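Local coordinates for protein type III effector NopAA (Sinorhizobium fredii USDA 257, PDB 6SDU) that hydrolyses xyloglucan as a family 12 glycoside hydrolase and is a type III effector of a symbiotic rhizobium, with cellobiose bound in this structure, at residues A[109-112]-A[113-117]; A[197-201]-A[202-206]; A[123-126]-A[127-131]. All blocks are in the same frame, centred on the assembly; numbering follows the deposited sequence.

The three contacts are local and follow one another along the chain without nesting or crossing. Contact 1 comes first. It closes the hairpin between strands 103-112 and 117-125, which are neighbours in the larger sheet. Contact 3 lies at the other end of strand 117-125, where the chain leaves the sheet for a long loop. The centres of contacts 1 and 3 are about 23 Å apart, on opposite sides of the chain's centre. Contact 2 comes last. It ends helix 191-200 and leads to strand 208-218 of the same sheet. Contacts 1 and 2 touch, with His117 NE2 3.6 Å from Tyr203 O in packing.

Contact 1: A[109-112]-A[113-117]; sequences DIWD and SSNKH
Asp112 and His117 meet at the end of a beta-hairpin, and the carboxylate of Asp112 is the centre of the contact. The hairpin joins strands 103-112 and 117-125 in the larger sheet of the beta jelly roll known from glycoside hydrolase family 12. A type I beta turn from Asp112 to Asn115 reverses the chain. Its backbone bond runs from Asn115 N to Asp112 O over 3.0 Å. Asp112 N also donates to His117 O.

The CG of Asp112 stands between its backbone N and carbonyl carbon (chi1 67°), which brings both carboxylate oxygens to the loop. OD1 takes the backbone N of His117 at 3.0 Å. That donor comes from above the carboxylate plane, and the bond is fairly straight. Lys116 N adds a weak bond to the same oxygen. OD2 accepts from Ser114 OG at 2.7 Å, again from above the plane. A weak bond from His117 ND1 reaches OD2 over 3.3 Å. It is nearly straight, and OD2 lies at the edge of the imidazole. The carboxylate and the ring are turned 72° against each other. With this many donors around it, the buried Asp112 is probably ionised.

Trp111 and Asn115 form the second pair. Their side chains cross at about a right angle, and the indole and amide planes are 83° apart. Asn115 ND2 approaches Trp111 CE3 obliquely, at 3.7 Å. The ring of His173 also meets the indole. The Trp111 side chain lies about 7 Å from a bound beta-D-glucopyranose. Trp111 NE1 also donates a weak bond to Gln213 OE1. The main bond is from NE1 to Asp109 OD2, 2.9 Å long, and it meets that oxygen from above the carboxylate plane.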
loop_
_atom_site.group_PDB
_atom_site.type_symbol
_atom_site.label_atom_id
_atom_site.label_comp_id
_atom_site.label_asym_id
_atom_site.label_seq_id
_atom_site.Cartn_x
_atom_site.Cartn_y
_atom_site.Cartn_z
ATOM N N ASP A 109 -1.114 2.706 1.521
ATOM C CA ASP A 109 -1.170 2.435 2.959
ATOM C C ASP A 109 -1.555 3.752 3.631
ATOM O O ASP A 109 -0.738 4.669 3.731
ATOM C CB ASP A 109 0.172 1.895 3.468
ATOM C CG ASP A 109 0.029 0.940 4.662
ATOM O OD1 ASP A 109 -0.996 0.229 4.786
ATOM O OD2 ASP A 109 0.951 0.922 5.498
ATOM N N ILE A 110 -2.809 3.875 4.049
ATOM C CA ILE A 110 -3.323 5.113 4.614
ATOM C C ILE A 110 -3.560 4.911 6.108
ATOM O O ILE A 110 -4.254 3.971 6.512
ATOM C CB ILE A 110 -4.599 5.560 3.881
ATOM C CG1 ILE A 110 -4.296 5.767 2.405
ATOM C CG2 ILE A 110 -5.204 6.873 4.504
ATOM C CD1 ILE A 110 -5.475 5.522 1.516
ATOM N N TRP A 111 -2.991 5.796 6.926
ATOM C CA TRP A 111 -3.078 5.689 8.376
ATOM C C TRP A 111 -3.799 6.888 8.979
ATOM O O TRP A 111 -3.774 7.989 8.433
ATOM C CB TRP A 111 -1.700 5.619 9.002
ATOM C CG TRP A 111 -0.907 4.415 8.634
ATOM C CD1 TRP A 111 -0.090 4.245 7.534
ATOM C CD2 TRP A 111 -0.861 3.197 9.368
ATOM N NE1 TRP A 111 0.459 2.969 7.553
ATOM C CE2 TRP A 111 0.009 2.318 8.676
ATOM C CE3 TRP A 111 -1.477 2.758 10.545
ATOM C CZ2 TRP A 111 0.289 1.034 9.140
ATOM C CZ3 TRP A 111 -1.203 1.477 11.008
ATOM C CH2 TRP A 111 -0.329 0.627 10.303
ATOM N N ASP A 112 -4.431 6.679 10.120
ATOM C CA ASP A 112 -4.886 7.842 10.857
ATOM C C ASP A 112 -3.774 8.272 11.810
ATOM O O ASP A 112 -2.777 7.568 11.988
ATOM C CB ASP A 112 -6.197 7.550 11.577
ATOM C CG ASP A 112 -6.070 6.537 12.687
ATOM O OD1 ASP A 112 -5.196 5.649 12.622
ATOM O OD2 ASP A 112 -6.884 6.625 13.629
ATOM N N SER A 113 -3.920 9.467 12.393
ATOM C CA SER A 113 -2.837 10.007 13.217
ATOM C C SER A 113 -2.526 9.130 14.423
ATOM O O SER A 113 -1.359 9.017 14.823
ATOM C CB SER A 113 -3.169 11.430 13.662
ATOM O OG SER A 113 -3.041 12.295 12.549
ATOM N N SER A 114 -3.536 8.468 14.980
ATOM C CA SER A 114 -3.352 7.615 16.146
ATOM C C SER A 114 -2.812 6.235 15.797
ATOM O O SER A 114 -2.419 5.500 16.706
ATOM C CB SER A 114 -4.692 7.434 16.842
ATOM O OG SER A 114 -5.579 6.722 15.996
ATOM N N ASN A 115 -2.794 5.872 14.511
ATOM C CA ASN A 115 -2.370 4.550 14.025
ATOM C C ASN A 115 -3.244 3.428 14.576
ATOM O O ASN A 115 -2.799 2.289 14.699
ATOM C CB ASN A 115 -0.893 4.272 14.331
ATOM C CG ASN A 115 0.038 5.319 13.743
ATOM O OD1 ASN A 115 0.893 5.863 14.435
ATOM N ND2 ASN A 115 -0.132 5.609 12.463
ATOM N N LYS A 116 -4.526 3.708 14.801
ATOM C CA LYS A 116 -5.476 2.684 15.205
ATOM C C LYS A 116 -6.288 2.185 14.033
ATOM O O LYS A 116 -6.968 1.164 14.153
ATOM C CB LYS A 116 -6.408 3.222 16.316
ATOM C CG LYS A 116 -5.657 3.516 17.637
ATOM C CD LYS A 116 -5.721 2.334 18.600
ATOM C CE LYS A 116 -4.429 2.190 19.415
ATOM N NZ LYS A 116 -3.331 1.356 18.776
ATOM N N HIS A 117 -6.199 2.855 12.891
ATOM C CA HIS A 117 -6.886 2.442 11.676
ATOM C C HIS A 117 -5.928 2.509 10.504
ATOM O O HIS A 117 -5.280 3.539 10.280
ATOM C CB HIS A 117 -8.107 3.334 11.417
ATOM C CG HIS A 117 -9.116 3.259 12.511
ATOM N ND1 HIS A 117 -9.149 4.166 13.550
ATOM C CD2 HIS A 117 -10.103 2.361 12.755
ATOM C CE1 HIS A 117 -10.132 3.845 14.374
ATOM N NE2 HIS A 117 -10.729 2.756 13.912
#

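Contact 2: A[197-201]-A[202-206]; sequences WIKSK and GYFGD
Residues 198-203 make a Schellman motif, with Ile198 and Tyr203 in contact across it. This local contact ends helix 191-200 and starts the loop to strand 208-218. Gly202 leaves the helical conformation with a positive phi of 84°. Two backbone bonds then reach back into the last turn. Gly202 N donates to Lys199 O at 2.7 Å. Tyr203 N donates to Ile198 O across a longer and weak 3.4 Å.

The motif carries its usual hydrophobic contact between a residue of the last turn and the one just after the glycine. Here Ile198 CG2 lies 3.7 Å from Tyr203 CB. The same methyl is 3.5 Å from Phe204 CE2, approaching that ring obliquely. It therefore touches both aromatic residues. CG2 of Ile198 is anti to its backbone N, which points the methyl to the loop. Tyr203 also brings its CE2 to within 3.8 Å of Lys201 CB.

Lys199 follows the outgoing chain. Its side chain is extended, and CG passes 3.2 Å from Phe204 O. CD and CE continue along Gly205. NZ ends 4.3 Å from Asp206 OD1, too far for a salt bridge. The opposite charges may still attract weakly. Asp206 has a closer partner in Ser85, whose OG is hydrogen-bonded to OD2. Inside the last turn, Ser200 OG donates to Trp197 O.

Most of the touching residues lie at the surface, but the three aromatic side chains also pack on neighbouring strands. Trp197 rests on Val155 and Val157 of strand 155-157 and on Val164 of strand 160-168, with Tyr152 meeting its ring edge-to-face. Tyr203 also touches Tyr152, and reaches Glu166 of strand 160-168. Phe204 meets His117 edge-to-face at the start of strand 117-125.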
loop_
_atom_site.group_PDB
_atom_site.type_symbol
_atom_site.label_atom_id
_atom_site.label_comp_id
_atom_site.label_asym_id
_atom_site.label_seq_id
_atom_site.Cartn_x
_atom_site.Cartn_y
_atom_site.Cartn_z
ATOM N N TRP A 197 -16.753 6.472 2.518
ATOM C CA TRP A 197 -17.532 5.239 2.420
ATOM C C TRP A 197 -17.245 4.295 3.588
ATOM O O TRP A 197 -18.166 3.657 4.117
ATOM C CB TRP A 197 -17.246 4.552 1.086
ATOM C CG TRP A 197 -18.021 3.265 0.881
ATOM C CD1 TRP A 197 -19.231 3.118 0.245
ATOM C CD2 TRP A 197 -17.639 1.950 1.318
ATOM N NE1 TRP A 197 -19.620 1.791 0.260
ATOM C CE2 TRP A 197 -18.656 1.055 0.902
ATOM C CE3 TRP A 197 -16.531 1.439 2.006
ATOM C CZ2 TRP A 197 -18.597 -0.315 1.163
ATOM C CZ3 TRP A 197 -16.474 0.076 2.260
ATOM C CH2 TRP A 197 -17.502 -0.784 1.840
ATOM N N ILE A 198 -15.976 4.195 4.010
ATOM C CA ILE A 198 -15.632 3.331 5.135
ATOM C C ILE A 198 -16.248 3.863 6.424
ATOM O O ILE A 198 -16.684 3.090 7.285
ATOM C CB ILE A 198 -14.105 3.177 5.260
ATOM C CG1 ILE A 198 -13.510 2.570 3.986
ATOM C CG2 ILE A 198 -13.770 2.297 6.453
ATOM C CD1 ILE A 198 -11.979 2.550 3.966
ATOM N N LYS A 199 -16.265 5.188 6.591
ATOM C CA LYS A 199 -16.943 5.784 7.739
ATOM C C LYS A 199 -18.434 5.455 7.730
ATOM O O LYS A 199 -19.002 5.108 8.775
ATOM C CB LYS A 199 -16.723 7.301 7.731
ATOM C CG LYS A 199 -17.294 8.053 8.922
ATOM C CD LYS A 199 -17.131 9.557 8.733
ATOM C CE LYS A 199 -17.771 10.348 9.881
ATOM N NZ LYS A 199 -17.631 11.830 9.721
ATOM N N SER A 200 -19.065 5.487 6.543
ATOM C CA SER A 200 -20.500 5.202 6.405
ATOM C C SER A 200 -20.862 3.770 6.787
ATOM O O SER A 200 -22.028 3.499 7.089
ATOM C CB SER A 200 -20.973 5.507 4.973
ATOM O OG SER A 200 -20.819 4.405 4.089
ATOM N N LYS A 201 -19.910 2.839 6.743
ATOM C CA LYS A 201 -20.157 1.491 7.237
ATOM C C LYS A 201 -19.816 1.358 8.710
ATOM O O LYS A 201 -19.935 0.264 9.264
ATOM C CB LYS A 201 -19.357 0.479 6.430
ATOM C CG LYS A 201 -19.634 0.561 4.958
ATOM C CD LYS A 201 -21.045 0.149 4.634
ATOM C CE LYS A 201 -21.321 0.376 3.166
ATOM N NZ LYS A 201 -22.653 -0.141 2.765
ATOM N N GLY A 202 -19.405 2.451 9.349
ATOM C CA GLY A 202 -19.204 2.492 10.781
ATOM C C GLY A 202 -17.881 1.988 11.314
ATOM O O GLY A 202 -17.778 1.759 12.524
ATOM N N TYR A 203 -16.855 1.837 10.463
ATOM C CA TYR A 203 -15.548 1.387 10.954
ATOM C C TYR A 203 -14.847 2.443 11.801
ATOM O O TYR A 203 -14.105 2.090 12.723
ATOM C CB TYR A 203 -14.660 0.960 9.792
ATOM C CG TYR A 203 -15.135 -0.337 9.210
ATOM C CD1 TYR A 203 -14.916 -1.540 9.873
ATOM C CD2 TYR A 203 -15.858 -0.357 8.023
ATOM C CE1 TYR A 203 -15.377 -2.745 9.343
ATOM C CE2 TYR A 203 -16.326 -1.542 7.487
ATOM C CZ TYR A 203 -16.083 -2.733 8.150
ATOM O OH TYR A 203 -16.557 -3.909 7.618
ATOM N N PHE A 204 -15.045 3.726 11.500
ATOM C CA PHE A 204 -14.489 4.814 12.295
ATOM C C PHE A 204 -15.363 6.049 12.105
ATOM O O PHE A 204 -16.250 6.080 11.250
ATOM C CB PHE A 204 -13.021 5.116 11.931
ATOM C CG PHE A 204 -12.742 5.175 10.447
ATOM C CD1 PHE A 204 -13.267 6.199 9.652
ATOM C CD2 PHE A 204 -11.931 4.215 9.845
ATOM C CE1 PHE A 204 -13.005 6.245 8.274
ATOM C CE2 PHE A 204 -11.662 4.253 8.463
ATOM C CZ PHE A 204 -12.193 5.274 7.679
ATOM N N GLY A 205 -15.110 7.064 12.935
ATOM C CA GLY A 205 -15.811 8.345 12.897
ATOM C C GLY A 205 -15.077 9.387 12.073
ATOM O O GLY A 205 -14.530 9.067 11.010
ATOM N N ASP A 206 -15.071 10.639 12.544
ATOM C CA ASP A 206 -14.348 11.728 11.881
ATOM C C ASP A 206 -12.865 11.551 12.204
ATOM O O ASP A 206 -12.290 12.153 13.115
ATOM C CB ASP A 206 -14.868 13.095 12.306
ATOM C CG ASP A 206 -14.276 14.226 11.467
ATOM O OD1 ASP A 206 -13.915 13.956 10.296
ATOM O OD2 ASP A 206 -14.188 15.375 11.961
#

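Contact 3: A[123-126]-A[127-131]; sequences TNYT and GNSDG
Tyr125 lays its ring alongside the backbone of Gly127, Asn128 and Ser129. No hydrogen bond joins the two segments, so the contact rests on close packing of the ring against the chain. Tyr125 CD2 is 3.5 Å from Gly127 O, which approaches the ring obliquely. Further out, CE2 lies 3.6 Å from Asn128 C, and this carbon sits at the ring edge, in its plane. Ser129 N lies at the edge as well. The hydroxyl end comes next, with Tyr125 OH 3.2 Å from Ser129 CB. The CG of Tyr125 sits between the backbone N and the carbonyl carbon (chi1 42°), and this rotation lays the ring edge against the loop backbone.

The OH has its polar partner in Arg180 O, a hydrogen bond to strand 174-180. That strand is the parallel neighbour of strand 117-125 in the larger sheet of the family 12 jelly roll. Tyr125 closes strand 117-125, and the long loop beyond it opens with Gly127. Lys183 binds both sides of this junction: its NZ donates to Tyr125 O and Gly127 O, and it makes a cation-pi contact with the Tyr125 ring.

Further along, a type I beta turn runs from Asn128 to Gly131, with Gly131 N 3.1 Å from Asn128 O. Just past the strand end, Thr126 OG1 is hydrogen-bonded to Asn134 OD1 and to Trp104 N.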
loop_
_atom_site.group_PDB
_atom_site.type_symbol
_atom_site.label_atom_id
_atom_site.label_comp_id
_atom_site.label_asym_id
_atom_site.label_seq_id
_atom_site.Cartn_x
_atom_site.Cartn_y
_atom_site.Cartn_z
ATOM N N THR A 123 -3.451 -1.979 -5.740
ATOM C CA THR A 123 -3.666 -1.689 -7.161
ATOM C C THR A 123 -3.243 -2.835 -8.080
ATOM O O THR A 123 -3.914 -3.087 -9.078
ATOM C CB THR A 123 -2.926 -0.414 -7.572
ATOM O OG1 THR A 123 -1.504 -0.593 -7.401
ATOM C CG2 THR A 123 -3.428 0.771 -6.758
ATOM N N ASN A 124 -2.111 -3.492 -7.812
ATOM C CA ASN A 124 -1.646 -4.626 -8.611
ATOM C C ASN A 124 -0.966 -5.583 -7.641
ATOM O O ASN A 124 -0.300 -5.144 -6.698
ATOM C CB ASN A 124 -0.686 -4.207 -9.744
ATOM C CG ASN A 124 -0.551 -5.275 -10.850
ATOM O OD1 ASN A 124 -1.137 -6.367 -10.784
ATOM N ND2 ASN A 124 0.242 -4.961 -11.861
ATOM N N TYR A 125 -1.205 -6.878 -7.815
ATOM C CA TYR A 125 -0.735 -7.849 -6.836
ATOM C C TYR A 125 -0.654 -9.210 -7.516
ATOM O O TYR A 125 -1.137 -9.394 -8.634
ATOM C CB TYR A 125 -1.642 -7.861 -5.593
ATOM C CG TYR A 125 -3.148 -7.796 -5.883
ATOM C CD1 TYR A 125 -3.778 -6.582 -6.228
ATOM C CD2 TYR A 125 -3.936 -8.930 -5.784
ATOM C CE1 TYR A 125 -5.136 -6.525 -6.488
ATOM C CE2 TYR A 125 -5.299 -8.882 -6.040
ATOM C CZ TYR A 125 -5.894 -7.689 -6.395
ATOM O OH TYR A 125 -7.239 -7.665 -6.645
ATOM N N THR A 126 0.008 -10.151 -6.853
ATOM C CA THR A 126 0.170 -11.479 -7.438
ATOM C C THR A 126 -0.924 -12.458 -7.046
ATOM O O THR A 126 -0.901 -13.579 -7.541
ATOM C CB THR A 126 1.510 -12.103 -7.028
ATOM O OG1 THR A 126 1.599 -12.117 -5.597
ATOM C CG2 THR A 126 2.634 -11.322 -7.591
ATOM N N GLY A 127 -1.770 -12.120 -6.072
ATOM C CA GLY A 127 -2.914 -12.930 -5.687
ATOM C C GLY A 127 -4.142 -12.524 -6.479
ATOM O O GLY A 127 -4.038 -11.902 -7.537
ATOM N N ASN A 128 -5.328 -12.911 -5.990
ATOM C CA ASN A 128 -6.582 -12.567 -6.671
ATOM C C ASN A 128 -7.483 -11.691 -5.801
ATOM O O ASN A 128 -7.397 -11.716 -4.567
ATOM C CB ASN A 128 -7.346 -13.816 -7.095
ATOM C CG ASN A 128 -6.454 -14.827 -7.824
ATOM O OD1 ASN A 128 -6.303 -15.959 -7.370
ATOM N ND2 ASN A 128 -5.842 -14.411 -8.929
ATOM N N SER A 129 -8.380 -10.938 -6.462
ATOM C CA SER A 129 -9.297 -10.027 -5.769
ATOM C C SER A 129 -10.278 -10.747 -4.852
ATOM O O SER A 129 -10.862 -10.100 -3.975
ATOM C CB SER A 129 -10.074 -9.167 -6.774
ATOM O OG SER A 129 -10.952 -9.951 -7.561
ATOM N N ASP A 130 -10.502 -12.053 -5.039
ATOM C CA ASP A 130 -11.417 -12.807 -4.181
ATOM C C ASP A 130 -10.792 -13.251 -2.851
ATOM O O ASP A 130 -11.451 -13.982 -2.094
ATOM C CB ASP A 130 -11.959 -14.035 -4.939
ATOM C CG ASP A 130 -10.882 -15.061 -5.277
ATOM O OD1 ASP A 130 -9.715 -14.912 -4.848
ATOM O OD2 ASP A 130 -11.207 -16.033 -5.989
ATOM N N GLY A 131 -9.545 -12.855 -2.569
ATOM C CA GLY A 131 -8.829 -13.205 -1.349
ATOM C C GLY A 131 -7.930 -14.432 -1.410
ATOM O O GLY A 131 -7.362 -14.820 -0.379
#